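Local coordinates for protein putative branched-chain amino acid ABC transporter (Chromobacterium violaceum, PDB 4PYR) that binds glutathione and may regulate enzyme activity, with a fold related to periplasmic binding proteins, at residues 4-9 / 38-43; 47-52 / 76-81; 162-167 / 186-191; 175-180 / 195-200; 222-227 / 276-281. All coordinates share one frame; numbering follows the deposited sequence.

Overall arrangement
Contacts 1 and 2 lie together in one lobe, their centres about 12 Å apart, and contacts 3 and 4 form a similar pair at the far side of the chain's centre. In each lobe one contact is a parallel strand pairing held by backbone hydrogen bonds (4-9 / 38-43 and 175-180 / 195-200), and the other is side-chain packing beside that sheet: contact 2 turns on a tyrosine hydroxyl, contact 3 on apolar and selenium contacts. Contacts 1 and 2 are partly buried, contacts 3 and 4 more fully. Contact 5 is buried nearest the chain's centre and joins a short helix to a beta turn; it reaches the same mixed sheet as contact 4.

Contact 1. Residues 4-9 / 38-43; sequences IGVILP and LYSVDA
Strands 4-8 and 38-42 run parallel with their axes 4.6 Å apart and 20° between their directions, tied by a ladder in which Tyr-39 N donates to Ile-4 O, Val-6 N to Tyr-39 O (2.8 Å), Val-41 N to Val-6 O and Ala-43 N to Leu-8 O. The bond from Leu-8 N to Val-41 O is weak at 3.5 Å, and Ala-43 N reaches Leu-8 O from above the carbonyl plane. Beside the C-terminal ends a water donates to both Ile-7 O and Ala-43 O. On the sheet face carrying Ile-4, Val-6 and Leu-38, the CD2 branch of Leu-38 bridges to Val-6 CG2 (4.1 Å) and Ile-4 CB. On the other face Ile-7 and Val-41 lie side by side, CG1 to CG1 at 3.8 Å. Ile-7 CG2, anti to its own N, extends instead to Ala-43 CB (3.7 Å). Helix 16-33 packs on the first face, where Arg-23 hydrogen-bonds Val-6 O and Val-41 O; helix 48-57 packs on the second. The pair belongs to the beta-alpha-beta unit of strand 2-8, helix 16-33 and strand 36-42, with strand 36-42 at the edge of a five-stranded parallel sheet, as in periplasmic-binding-protein folds.

Contact 2. Residues 47-52 / 76-81; sequences NVVERY and APSVTV
Tyr-52 carries this contact, reaching from helix 48-57 to the chain that leads from helix 69-75 into strand 83-85. Its CG stands anti to the backbone N (chi1 179°), which sends the ring out from the helix so that the phenol oxygen ends among the backbone atoms of Val-79, Thr-80 and Val-81.

The polar contacts gather at that oxygen. Thr-80 N, lying at the ring edge near its plane, donates to Tyr-52 OH at 3.2 Å with an N-H...O angle of 146°. Val-81 N also points at the oxygen, and more directly (166°), but its bond to Tyr-52 OH is long and weak at 3.4 Å. Two successive backbone amides thus converge on one hydroxyl, which is further hydrogen-bonded to Thr-83 OG1, at the start of strand 83-85. These partners together probably restrict the swing of the ring.

Van der Waals contacts flank the same end. Val-79 CG1 and Val-81 CG2 each lie 3.6 Å from Tyr-52 OH, and Tyr-52 CE1 passes 3.7 Å from Ser-78 O. One helical turn before the tyrosine, Val-49 CG1 touches Ser-78 OG at 3.8 Å. The apolar pairs join Tyr-52 CZ to Val-79 CG2 (4.1 Å) and to Val-81 CG2. Leu-75 and Val-63 also pack against Tyr-52.

The tyrosine therefore joins a helix on one face of the five-stranded parallel sheet to the connection entering strand 83-85, which lies beside strand 62-64, within the alternating alpha/beta architecture of periplasmic-binding-protein lobes.

Contact 3. Residues 162-167 / 186-191; sequences NDMAPL and AARLKS
Two helices of the alpha/beta lobe built round the mixed sheet meet here: the beginning of helix 165-172, with the residues leading into it, and the later part of helix 183-192. Selenomethionine Met-164 reaches across to Arg-188 and Leu-189. Its chain is nearly extended about chi2 but bends at chi3 (60°), which turns CE aside from the line of the chain and onto Leu-189 while SE stays beside the arginine. SE lies over one face of the Arg-188 guanidinium, 3.7 Å from Arg-188 NE and 4.0 Å from Arg-188 CD. The two side chains slide past each other in opposite directions, the arginine extended from CG to NE, so the selenium meets the aliphatic part and the inner end of the flat group together. Arg-188 NH1 makes a weak hydrogen bond to Ala-161 O.

Strand 176-180 runs between the two helices in sequence and leads, after a short link, into helix 183-192, as expected for successive alpha/beta units, and both helices pack on the same side of the sheet. Leu-167 and Leu-189 face its strand 125-129, where both touch Val-128.

Leu-189 CD1 is the shared apolar point. The Met-164 and Leu-189 side chains are oblique to each other; Met-164 CE and Leu-189 CD1 are modelled 3.2 Å apart, too short for ordinary packing, so the exact position of CE is doubtful. Leu-167 CD2 meets Leu-189 CD1 at 3.6 Å, with the two leucine side chains crossing at about a right angle. Phe-159 packs against Met-164, and Leu-179 against Leu-189.

Contact 4. Residues 175-180 / 195-200; sequences DAVALA and PDVPVY
Val-177 is gripped at both its backbone polar groups by the 195-200 segment: its N donates to Pro-198 O and its O accepts from Tyr-200 N, each at 2.8 Å. A third bond of the same length, from Leu-179 N to Tyr-200 O, continues this parallel ladder, and all three donors sit nearly along the C=O axis of their acceptors. CA-H groups of Ala-176, Val-199 and Ala-178 add contacts to the same three carbonyls.

Side chains pack on both faces. On the one with Val-177 and Val-199, the side chains of Leu-179 and Val-199 cross obliquely, with Leu-179 CD1 3.6 Å from Val-199 CG1, and Val-197 CG2 approaches Ala-176 CA at 4.0 Å. Leu-179 CG is anti to the carbonyl carbon (chi1 -57°), which brings it also within 3.7 Å of Tyr-200 O. On the face carrying Ala-178 and Tyr-200, Tyr-200 CE1 meets Ala-176 CB at 4.0 Å, while Val-177 O lies at the ring edge, in its plane. Pro-198 CD rests 3.6 Å from Asp-175 O.

Farther out, the phenol oxygen of Tyr-200 is hydrogen-bonded to Asp-120 and Arg-122, which probably steadies the far end of the ring. Asp-175, at the entry to the strand, hydrogen-bonds through its two carboxylate oxygens to the backbone N of Ala-123 and Ala-124.

Strands 176-180 and 199-201 are neighbours in the mixed sheet and belong to one beta-alpha-beta unit, whose helix 183-192 packs on Leu-179 and Val-199; helix 106-119 packs on the other face against Ala-176, Ala-178 and Tyr-200, and strand 125-129 pairs with the far edge of 176-180.

Contact 5. Residues 222-227 / 276-281; sequences MPWFLM and DGVTGD
Three successive side chains, Met-222, Pro-223 and Trp-224, close round the turn at Val-278 and Thr-279. Selenomethionine Met-222 and Thr-279 lie side by side and point the same way. The long side chain runs extended beyond CG, so CG and SE follow the threonine backbone and side chain until CE ends 3.7 Å from Thr-279 CG2. The hydroxyl of Thr-279 is engaged elsewhere, hydrogen-bonded to Asp-256.

Trp-224 and Val-278 are likewise aligned in the same direction, with Trp-224 CE3 3.8 Å from Val-278 CB. The indole is set by CG anti to the backbone N (chi1 -174°); its NE1 is hydrogen-bonded to Glu-248, and Arg-238 makes a cation-pi contact with the ring. The ring of Pro-223 lies against the backbone of the turn, its CD 3.3 Å from Val-278 O and 3.4 Å from Gly-280 N.

The hydrogen bond across the contact ends on Val-278 O. Trp-224 N donates to it at 2.9 Å, in the carbonyl plane though with a bent N-H...O angle of 140°. This occupies an amide in the first turn of helix 223-226, while Met-222 O, at the N-cap position, takes Phe-225 N and Leu-226 N.

Residues 277-280 form the beta turn of the hairpin between antiparallel strands 274-277 and 280-284, closed by a bond from Gly-280 N to Gly-277 O. The hairpin end is thus docked against the start of a short helix, near the glutathione site: Met-222 also touches Leu-104, one of the residues that bind the ligand.

Contact 1. Residues 4-9 / 38-43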
# COMPACT_ATOMS: atom_id res chain seq x y z
N ILE A 4 16.48 -15.93 -3.69
CA ILE A 4 15.72 -15.04 -2.81
C ILE A 4 15.29 -15.80 -1.57
O ILE A 4 14.63 -16.81 -1.67
CB ILE A 4 14.43 -14.55 -3.50
CG1 ILE A 4 14.76 -13.84 -4.83
CG2 ILE A 4 13.62 -13.60 -2.60
CD1 ILE A 4 13.51 -13.46 -5.62
N GLY A 5 15.64 -15.31 -0.40
CA GLY A 5 15.13 -15.92 0.81
C GLY A 5 13.83 -15.25 1.12
O GLY A 5 13.75 -14.04 1.17
N VAL A 6 12.78 -16.06 1.25
CA VAL A 6 11.42 -15.55 1.53
C VAL A 6 11.14 -15.90 2.99
O VAL A 6 10.87 -17.04 3.31
CB VAL A 6 10.39 -16.17 0.59
CG1 VAL A 6 9.05 -15.47 0.82
CG2 VAL A 6 10.81 -16.04 -0.87
N ILE A 7 11.29 -14.91 3.87
CA ILE A 7 11.31 -15.11 5.31
C ILE A 7 10.11 -14.37 5.89
O ILE A 7 10.13 -13.17 6.13
CB ILE A 7 12.64 -14.54 5.88
CG1 ILE A 7 13.78 -15.25 5.16
CG2 ILE A 7 12.72 -14.81 7.35
CD1 ILE A 7 15.18 -14.89 5.61
N LEU A 8 9.05 -15.15 6.12
CA LEU A 8 7.76 -14.61 6.53
C LEU A 8 7.21 -15.47 7.67
O LEU A 8 7.64 -16.58 7.87
CB LEU A 8 6.80 -14.59 5.36
CG LEU A 8 7.21 -13.70 4.19
CD1 LEU A 8 6.30 -13.86 2.98
CD2 LEU A 8 7.29 -12.22 4.59
N PRO A 9 6.27 -14.91 8.45
CA PRO A 9 5.68 -15.65 9.56
C PRO A 9 4.98 -16.95 9.15
O PRO A 9 4.43 -17.00 8.05
CB PRO A 9 4.66 -14.65 10.14
CG PRO A 9 5.14 -13.31 9.72
CD PRO A 9 5.78 -13.51 8.39
N LEU A 38 13.73 -19.56 -5.23
CA LEU A 38 13.23 -19.22 -3.92
C LEU A 38 13.79 -20.18 -2.84
O LEU A 38 13.87 -21.39 -3.05
CB LEU A 38 11.70 -19.30 -3.91
CG LEU A 38 10.95 -18.44 -4.92
CD1 LEU A 38 9.42 -18.60 -4.75
CD2 LEU A 38 11.30 -16.98 -4.82
N TYR A 39 14.11 -19.61 -1.70
CA TYR A 39 14.45 -20.36 -0.48
C TYR A 39 13.45 -19.88 0.55
O TYR A 39 13.42 -18.73 0.93
CB TYR A 39 15.90 -20.00 -0.09
CG TYR A 39 16.38 -20.49 1.25
CD1 TYR A 39 15.93 -19.90 2.44
CD2 TYR A 39 17.32 -21.51 1.35
CE1 TYR A 39 16.40 -20.34 3.68
CE2 TYR A 39 17.78 -21.94 2.59
CZ TYR A 39 17.32 -21.36 3.74
OH TYR A 39 17.79 -21.78 4.98
N SER A 40 12.55 -20.77 0.96
CA SER A 40 11.44 -20.34 1.79
C SER A 40 11.62 -20.87 3.17
O SER A 40 11.85 -22.05 3.36
CB SER A 40 10.14 -20.89 1.20
OG SER A 40 9.94 -20.34 -0.10
N VAL A 41 11.54 -19.98 4.15
CA VAL A 41 11.56 -20.41 5.53
C VAL A 41 10.59 -19.55 6.34
O VAL A 41 10.35 -18.36 6.05
CB VAL A 41 12.98 -20.34 6.09
CG1 VAL A 41 13.40 -18.90 6.19
CG2 VAL A 41 13.09 -21.05 7.44
N ASP A 42 9.97 -20.19 7.31
CA ASP A 42 9.15 -19.45 8.28
C ASP A 42 10.01 -18.86 9.38
O ASP A 42 10.81 -19.56 9.94
CB ASP A 42 8.16 -20.38 8.96
CG ASP A 42 7.06 -20.83 8.03
OD1 ASP A 42 6.92 -20.25 6.94
OD2 ASP A 42 6.33 -21.75 8.41
N ALA A 43 9.82 -17.57 9.69
CA ALA A 43 10.47 -16.95 10.82
C ALA A 43 9.73 -15.67 11.16
O ALA A 43 9.22 -14.95 10.27
CB ALA A 43 11.92 -16.60 10.45
O HOH W 1 9.41 -12.63 8.82

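Contact 2. Residues 47-52 / 76-81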
# COMPACT_ATOMS: atom_id res chain seq x y z
N ASN A 47 13.13 -15.78 16.37
CA ASN A 47 14.05 -16.58 15.53
C ASN A 47 14.42 -15.95 14.18
O ASN A 47 15.11 -16.58 13.39
CB ASN A 47 13.49 -17.99 15.29
CG ASN A 47 12.26 -18.01 14.42
OD1 ASN A 47 11.87 -17.02 13.76
ND2 ASN A 47 11.64 -19.16 14.39
N VAL A 48 13.94 -14.73 13.93
CA VAL A 48 14.07 -14.12 12.60
C VAL A 48 15.53 -13.90 12.28
O VAL A 48 15.96 -14.16 11.17
CB VAL A 48 13.25 -12.84 12.46
CG1 VAL A 48 13.87 -11.70 13.25
CG2 VAL A 48 13.11 -12.46 11.00
N VAL A 49 16.32 -13.47 13.27
CA VAL A 49 17.74 -13.25 13.00
C VAL A 49 18.43 -14.56 12.68
O VAL A 49 19.16 -14.66 11.72
CB VAL A 49 18.48 -12.59 14.19
CG1 VAL A 49 19.99 -12.66 14.00
CG2 VAL A 49 18.04 -11.14 14.36
N GLU A 50 18.20 -15.58 13.50
CA GLU A 50 18.82 -16.88 13.27
C GLU A 50 18.48 -17.51 11.90
O GLU A 50 19.33 -18.09 11.24
CB GLU A 50 18.40 -17.84 14.39
CG GLU A 50 19.20 -19.11 14.48
CD GLU A 50 18.88 -19.86 15.75
OE1 GLU A 50 17.87 -19.48 16.41
OE2 GLU A 50 19.62 -20.82 16.10
N ARG A 51 17.22 -17.39 11.49
CA ARG A 51 16.81 -18.01 10.24
C ARG A 51 17.22 -17.16 9.04
O ARG A 51 17.49 -17.70 7.98
CB ARG A 51 15.32 -18.32 10.27
CG ARG A 51 15.08 -19.39 11.32
CD ARG A 51 13.73 -20.01 11.24
NE ARG A 51 13.63 -21.05 12.24
CZ ARG A 51 12.55 -21.77 12.46
NH1 ARG A 51 11.45 -21.54 11.75
NH2 ARG A 51 12.56 -22.71 13.40
N TYR A 52 17.24 -15.84 9.22
CA TYR A 52 17.82 -14.94 8.23
C TYR A 52 19.27 -15.32 8.05
O TYR A 52 19.74 -15.55 6.93
CB TYR A 52 17.70 -13.48 8.69
CG TYR A 52 18.29 -12.46 7.77
CD1 TYR A 52 19.64 -12.10 7.86
CD2 TYR A 52 17.51 -11.81 6.84
CE1 TYR A 52 20.18 -11.12 7.01
CE2 TYR A 52 18.01 -10.85 5.98
CZ TYR A 52 19.36 -10.49 6.08
OH TYR A 52 19.90 -9.54 5.22
N ALA A 76 17.40 -5.66 11.79
CA ALA A 76 18.15 -4.59 11.08
C ALA A 76 19.70 -4.62 11.27
O ALA A 76 20.46 -4.57 10.29
CB ALA A 76 17.59 -3.22 11.46
N PRO A 77 20.17 -4.81 12.51
CA PRO A 77 21.66 -4.77 12.68
C PRO A 77 22.38 -5.91 11.98
O PRO A 77 23.56 -5.79 11.65
CB PRO A 77 21.88 -4.87 14.22
CG PRO A 77 20.56 -4.44 14.80
CD PRO A 77 19.48 -4.81 13.82
N SER A 78 21.65 -7.01 11.75
CA SER A 78 22.24 -8.21 11.13
C SER A 78 22.09 -8.25 9.59
O SER A 78 22.64 -9.14 8.92
CB SER A 78 21.65 -9.48 11.80
OG SER A 78 21.84 -9.38 13.20
N VAL A 79 21.40 -7.26 9.05
CA VAL A 79 21.10 -7.24 7.60
C VAL A 79 22.38 -7.06 6.81
O VAL A 79 23.15 -6.08 7.00
CB VAL A 79 20.02 -6.20 7.21
CG1 VAL A 79 19.99 -5.94 5.70
CG2 VAL A 79 18.66 -6.73 7.67
N THR A 80 22.66 -8.07 5.99
CA THR A 80 23.91 -8.06 5.21
C THR A 80 23.73 -8.28 3.71
O THR A 80 24.67 -8.11 2.96
CB THR A 80 24.87 -9.14 5.69
OG1 THR A 80 24.19 -10.39 5.61
CG2 THR A 80 25.34 -8.85 7.11
N VAL A 81 22.53 -8.69 3.30
CA VAL A 81 22.17 -8.69 1.89
C VAL A 81 20.92 -7.79 1.72
O VAL A 81 20.21 -7.51 2.70
CB VAL A 81 21.88 -10.10 1.35
CG1 VAL A 81 23.05 -11.01 1.55
CG2 VAL A 81 20.58 -10.70 1.93

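Contact 3. Residues 162-167 / 186-191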
# COMPACT_ATOMS: atom_id res chain seq x y z
N ASN A 162 -25.28 11.33 13.03
CA ASN A 162 -26.55 11.69 13.61
C ASN A 162 -27.01 13.13 13.30
O ASN A 162 -28.10 13.55 13.67
CB ASN A 162 -26.48 11.49 15.13
CG ASN A 162 -26.04 10.08 15.48
OD1 ASN A 162 -26.64 9.11 15.00
ND2 ASN A 162 -24.98 9.95 16.26
N ASP A 163 -26.16 13.83 12.55
CA ASP A 163 -26.53 15.17 12.12
C ASP A 163 -25.71 15.60 10.91
O ASP A 163 -24.64 16.25 11.00
CB ASP A 163 -26.43 16.17 13.27
CG ASP A 163 -26.76 17.57 12.85
OD1 ASP A 163 -27.74 17.75 12.08
OD2 ASP A 163 -26.05 18.49 13.30
N MSE A 164 -26.19 15.18 9.74
CA MSE A 164 -25.41 15.28 8.53
C MSE A 164 -25.72 16.64 7.89
O MSE A 164 -24.97 17.06 6.99
CB MSE A 164 -25.64 14.00 7.68
CG MSE A 164 -24.46 12.95 7.71
SE MSE A 164 -24.87 11.71 6.29
CE MSE A 164 -24.82 13.10 4.91
N ALA A 165 -26.71 17.38 8.37
CA ALA A 165 -27.07 18.65 7.74
C ALA A 165 -25.92 19.68 7.63
O ALA A 165 -25.71 20.24 6.57
CB ALA A 165 -28.29 19.25 8.40
N PRO A 166 -25.20 19.94 8.73
CA PRO A 166 -24.08 20.89 8.65
C PRO A 166 -23.05 20.49 7.61
O PRO A 166 -22.64 21.33 6.82
CB PRO A 166 -23.50 20.86 10.07
CG PRO A 166 -24.67 20.50 10.92
CD PRO A 166 -25.38 19.44 10.10
N LEU A 167 -22.70 19.20 7.55
CA LEU A 167 -21.77 18.71 6.53
C LEU A 167 -22.31 18.88 5.10
O LEU A 167 -21.61 19.30 4.21
CB LEU A 167 -21.45 17.24 6.80
CG LEU A 167 -20.28 16.65 6.01
CD1 LEU A 167 -19.60 15.56 6.83
CD2 LEU A 167 -20.69 16.16 4.64
N ALA A 186 -19.23 6.15 4.13
CA ALA A 186 -19.01 6.81 2.85
C ALA A 186 -20.16 6.62 1.92
O ALA A 186 -20.55 7.55 1.20
CB ALA A 186 -17.75 6.28 2.22
N ALA A 187 -20.71 5.42 1.93
CA ALA A 187 -21.86 5.12 1.09
C ALA A 187 -23.08 5.91 1.53
O ALA A 187 -23.81 6.44 0.68
CB ALA A 187 -22.15 3.62 1.10
N ARG A 188 -23.30 6.01 2.84
CA ARG A 188 -24.40 6.86 3.34
C ARG A 188 -24.21 8.33 2.95
O ARG A 188 -25.18 9.00 2.51
CB ARG A 188 -24.58 6.72 4.85
CG ARG A 188 -25.59 7.69 5.44
CD ARG A 188 -25.43 7.85 6.95
NE ARG A 188 -26.58 8.58 7.44
CZ ARG A 188 -26.82 8.92 8.70
NH1 ARG A 188 -25.91 8.67 9.63
NH2 ARG A 188 -27.91 9.59 9.00
N LEU A 189 -22.97 8.83 3.06
CA LEU A 189 -22.76 10.22 2.74
C LEU A 189 -22.93 10.46 1.21
O LEU A 189 -23.57 11.44 0.76
CB LEU A 189 -21.34 10.61 3.14
CG LEU A 189 -20.93 12.04 2.84
CD1 LEU A 189 -21.99 13.01 3.35
CD2 LEU A 189 -19.57 12.32 3.45
N LYS A 190 -22.39 9.56 0.39
CA LYS A 190 -22.51 9.71 -1.06
C LYS A 190 -23.97 9.82 -1.48
O LYS A 190 -24.32 10.67 -2.31
CB LYS A 190 -21.78 8.55 -1.78
CG LYS A 190 -21.74 8.63 -3.32
CD LYS A 190 -21.03 9.86 -3.86
CE LYS A 190 -20.93 9.86 -5.38
NZ LYS A 190 -22.17 10.30 -6.02
N SER A 191 -24.85 9.04 -0.83
CA SER A 191 -26.27 9.06 -1.12
C SER A 191 -26.97 10.38 -0.70
O SER A 191 -28.01 10.72 -1.25
CB SER A 191 -26.96 7.88 -0.43
OG SER A 191 -26.55 6.64 -1.01

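Contact 4. Residues 175-180 / 195-200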
# COMPACT_ATOMS: atom_id res chain seq x y z
N ASP A 175 -16.07 22.53 -4.17
CA ASP A 175 -16.03 22.07 -5.57
C ASP A 175 -15.62 20.60 -5.70
O ASP A 175 -15.55 20.06 -6.83
CB ASP A 175 -15.22 23.01 -6.47
CG ASP A 175 -13.74 22.97 -6.20
OD1 ASP A 175 -13.33 22.45 -5.15
OD2 ASP A 175 -12.97 23.46 -7.06
N ALA A 176 -15.38 19.94 -4.56
CA ALA A 176 -15.20 18.50 -4.50
C ALA A 176 -15.22 18.06 -3.05
O ALA A 176 -15.00 18.87 -2.14
CB ALA A 176 -13.88 18.10 -5.15
N VAL A 177 -15.42 16.76 -2.84
CA VAL A 177 -15.35 16.17 -1.52
C VAL A 177 -14.29 15.08 -1.49
O VAL A 177 -14.27 14.23 -2.36
CB VAL A 177 -16.71 15.61 -1.09
CG1 VAL A 177 -16.62 14.93 0.27
CG2 VAL A 177 -17.68 16.74 -1.08
N ALA A 178 -13.42 15.11 -0.49
CA ALA A 178 -12.44 14.07 -0.26
C ALA A 178 -12.86 13.27 0.94
O ALA A 178 -13.12 13.86 1.97
CB ALA A 178 -11.08 14.70 0.00
N LEU A 179 -12.99 11.96 0.80
CA LEU A 179 -13.40 11.10 1.87
C LEU A 179 -12.24 10.39 2.53
O LEU A 179 -11.49 9.68 1.87
CB LEU A 179 -14.38 10.03 1.37
CG LEU A 179 -15.64 10.58 0.69
CD1 LEU A 179 -16.63 9.47 0.29
CD2 LEU A 179 -16.37 11.56 1.61
N ALA A 180 -12.12 10.55 3.84
CA ALA A 180 -11.33 9.66 4.66
C ALA A 180 -12.29 9.09 5.67
O ALA A 180 -12.43 9.61 6.77
CB ALA A 180 -10.25 10.45 5.38
N PRO A 195 -25.97 15.00 -6.28
CA PRO A 195 -25.46 13.88 -7.12
C PRO A 195 -24.24 14.19 -8.00
O PRO A 195 -23.48 13.29 -8.34
CB PRO A 195 -26.66 13.51 -7.98
CG PRO A 195 -27.83 13.97 -7.18
CD PRO A 195 -27.40 15.25 -6.53
N ASP A 196 -24.06 15.46 -8.33
CA ASP A 196 -23.04 15.91 -9.27
C ASP A 196 -21.72 16.34 -8.64
O ASP A 196 -20.76 16.53 -9.37
CB ASP A 196 -23.59 17.11 -10.05
CG ASP A 196 -24.17 18.20 -9.11
OD1 ASP A 196 -25.18 17.92 -8.43
OD2 ASP A 196 -23.59 19.32 -9.04
N VAL A 197 -21.65 16.54 -7.32
CA VAL A 197 -20.40 17.01 -6.76
C VAL A 197 -19.35 15.91 -6.90
O VAL A 197 -19.61 14.75 -6.60
CB VAL A 197 -20.48 17.51 -5.29
CG1 VAL A 197 -20.87 16.40 -4.35
CG2 VAL A 197 -19.15 18.13 -4.86
N PRO A 198 -18.14 16.27 -7.38
CA PRO A 198 -17.08 15.26 -7.45
C PRO A 198 -16.68 14.75 -6.07
O PRO A 198 -16.44 15.56 -5.16
CB PRO A 198 -15.93 16.03 -8.08
CG PRO A 198 -16.54 17.15 -8.82
CD PRO A 198 -17.78 17.52 -8.07
N VAL A 199 -16.59 13.44 -5.91
CA VAL A 199 -16.26 12.80 -4.67
C VAL A 199 -15.07 11.87 -4.93
O VAL A 199 -15.05 11.14 -5.92
CB VAL A 199 -17.45 12.01 -4.07
CG1 VAL A 199 -17.05 11.30 -2.78
CG2 VAL A 199 -18.63 12.97 -3.85
N TYR A 200 -14.07 11.96 -4.06
CA TYR A 200 -12.84 11.22 -4.16
C TYR A 200 -12.55 10.43 -2.91
O TYR A 200 -12.89 10.86 -1.80
CB TYR A 200 -11.70 12.21 -4.31
CG TYR A 200 -11.67 13.00 -5.58
CD1 TYR A 200 -12.51 14.10 -5.78
CD2 TYR A 200 -10.78 12.65 -6.60
CE1 TYR A 200 -12.46 14.83 -6.94
CE2 TYR A 200 -10.68 13.40 -7.75
CZ TYR A 200 -11.52 14.48 -7.96
OH TYR A 200 -11.43 15.24 -9.13

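Contact 5. Residues 222-227 / 276-281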
# COMPACT_ATOMS: atom_id res chain seq x y z
N MSE A 222 -4.35 0.17 -6.81
CA MSE A 222 -3.38 -0.56 -7.58
C MSE A 222 -3.71 -0.75 -9.04
O MSE A 222 -4.84 -1.05 -9.38
CB MSE A 222 -3.26 -1.96 -7.04
CG MSE A 222 -2.81 -1.97 -5.60
SE MSE A 222 -2.42 -3.84 -5.18
CE MSE A 222 -1.60 -3.36 -3.44
N PRO A 223 -2.70 -0.65 -9.92
CA PRO A 223 -2.85 -1.14 -11.32
C PRO A 223 -3.44 -2.54 -11.39
O PRO A 223 -4.23 -2.85 -12.32
CB PRO A 223 -1.41 -1.12 -11.85
CG PRO A 223 -0.80 -0.03 -11.07
CD PRO A 223 -1.35 -0.13 -9.67
N TRP A 224 -3.10 -3.36 -10.40
CA TRP A 224 -3.59 -4.73 -10.35
C TRP A 224 -5.14 -4.80 -10.51
O TRP A 224 -5.66 -5.75 -11.14
CB TRP A 224 -3.16 -5.38 -9.04
CG TRP A 224 -3.51 -6.83 -8.95
CD1 TRP A 224 -4.41 -7.41 -8.10
CD2 TRP A 224 -2.91 -7.89 -9.70
NE1 TRP A 224 -4.42 -8.78 -8.30
CE2 TRP A 224 -3.50 -9.09 -9.26
CE3 TRP A 224 -1.96 -7.94 -10.71
CZ2 TRP A 224 -3.17 -10.32 -9.82
CZ3 TRP A 224 -1.63 -9.16 -11.24
CH2 TRP A 224 -2.22 -10.31 -10.80
N PHE A 225 -5.84 -3.83 -9.93
CA PHE A 225 -7.30 -3.73 -10.05
C PHE A 225 -7.75 -2.80 -11.18
O PHE A 225 -8.75 -3.06 -11.87
CB PHE A 225 -7.91 -3.21 -8.73
CG PHE A 225 -7.57 -4.06 -7.52
CD1 PHE A 225 -7.91 -5.37 -7.45
CD2 PHE A 225 -6.91 -3.50 -6.46
CE1 PHE A 225 -7.60 -6.13 -6.33
CE2 PHE A 225 -6.56 -4.25 -5.35
CZ PHE A 225 -6.93 -5.56 -5.28
N LEU A 226 -7.06 -1.68 -11.37
CA LEU A 226 -7.57 -0.61 -12.22
C LEU A 226 -7.07 -0.62 -13.68
O LEU A 226 -7.62 0.12 -14.49
CB LEU A 226 -7.24 0.75 -11.59
CG LEU A 226 -7.90 1.01 -10.25
CD1 LEU A 226 -7.47 2.35 -9.71
CD2 LEU A 226 -9.41 0.92 -10.37
N MSE A 227 -6.01 -1.37 -13.97
CA MSE A 227 -5.37 -1.30 -15.28
C MSE A 227 -5.14 -2.70 -15.79
O MSE A 227 -4.02 -3.19 -15.80
CB MSE A 227 -4.04 -0.56 -15.09
CG MSE A 227 -4.27 0.90 -14.75
SE MSE A 227 -2.51 1.80 -14.65
CE MSE A 227 -1.99 1.70 -16.55
N ASP A 276 7.62 -0.65 -12.60
CA ASP A 276 6.20 -0.55 -12.99
C ASP A 276 5.42 -1.64 -12.24
O ASP A 276 5.07 -2.70 -12.79
CB ASP A 276 6.01 -0.61 -14.53
CG ASP A 276 6.46 -1.92 -15.18
OD1 ASP A 276 7.41 -2.55 -14.69
OD2 ASP A 276 5.85 -2.33 -16.20
N GLY A 277 5.21 -1.39 -10.96
CA GLY A 277 4.71 -2.38 -10.06
C GLY A 277 3.24 -2.65 -10.35
O GLY A 277 2.50 -1.75 -10.77
N VAL A 278 2.84 -3.88 -10.12
CA VAL A 278 1.39 -4.17 -10.11
C VAL A 278 0.70 -3.45 -8.95
O VAL A 278 -0.51 -3.23 -9.00
CB VAL A 278 1.03 -5.66 -10.12
CG1 VAL A 278 1.59 -6.34 -11.33
CG2 VAL A 278 1.43 -6.37 -8.82
N THR A 279 1.48 -3.02 -7.93
CA THR A 279 0.92 -2.32 -6.78
C THR A 279 1.03 -0.81 -6.96
O THR A 279 0.52 -0.05 -6.12
CB THR A 279 1.63 -2.68 -5.45
OG1 THR A 279 2.98 -2.17 -5.48
CG2 THR A 279 1.58 -4.14 -5.19
N GLY A 280 1.68 -0.38 -8.04
CA GLY A 280 1.88 1.03 -8.35
C GLY A 280 3.27 1.24 -8.91
O GLY A 280 4.07 0.30 -8.92
N ASP A 281 3.52 2.42 -9.44
CA ASP A 281 4.87 2.75 -9.91
C ASP A 281 5.71 2.98 -8.67
O ASP A 281 5.32 3.74 -7.79
CB ASP A 281 4.86 3.98 -10.82
CG ASP A 281 4.55 3.65 -12.27
OD1 ASP A 281 4.51 2.48 -12.68
OD2 ASP A 281 4.35 4.63 -13.00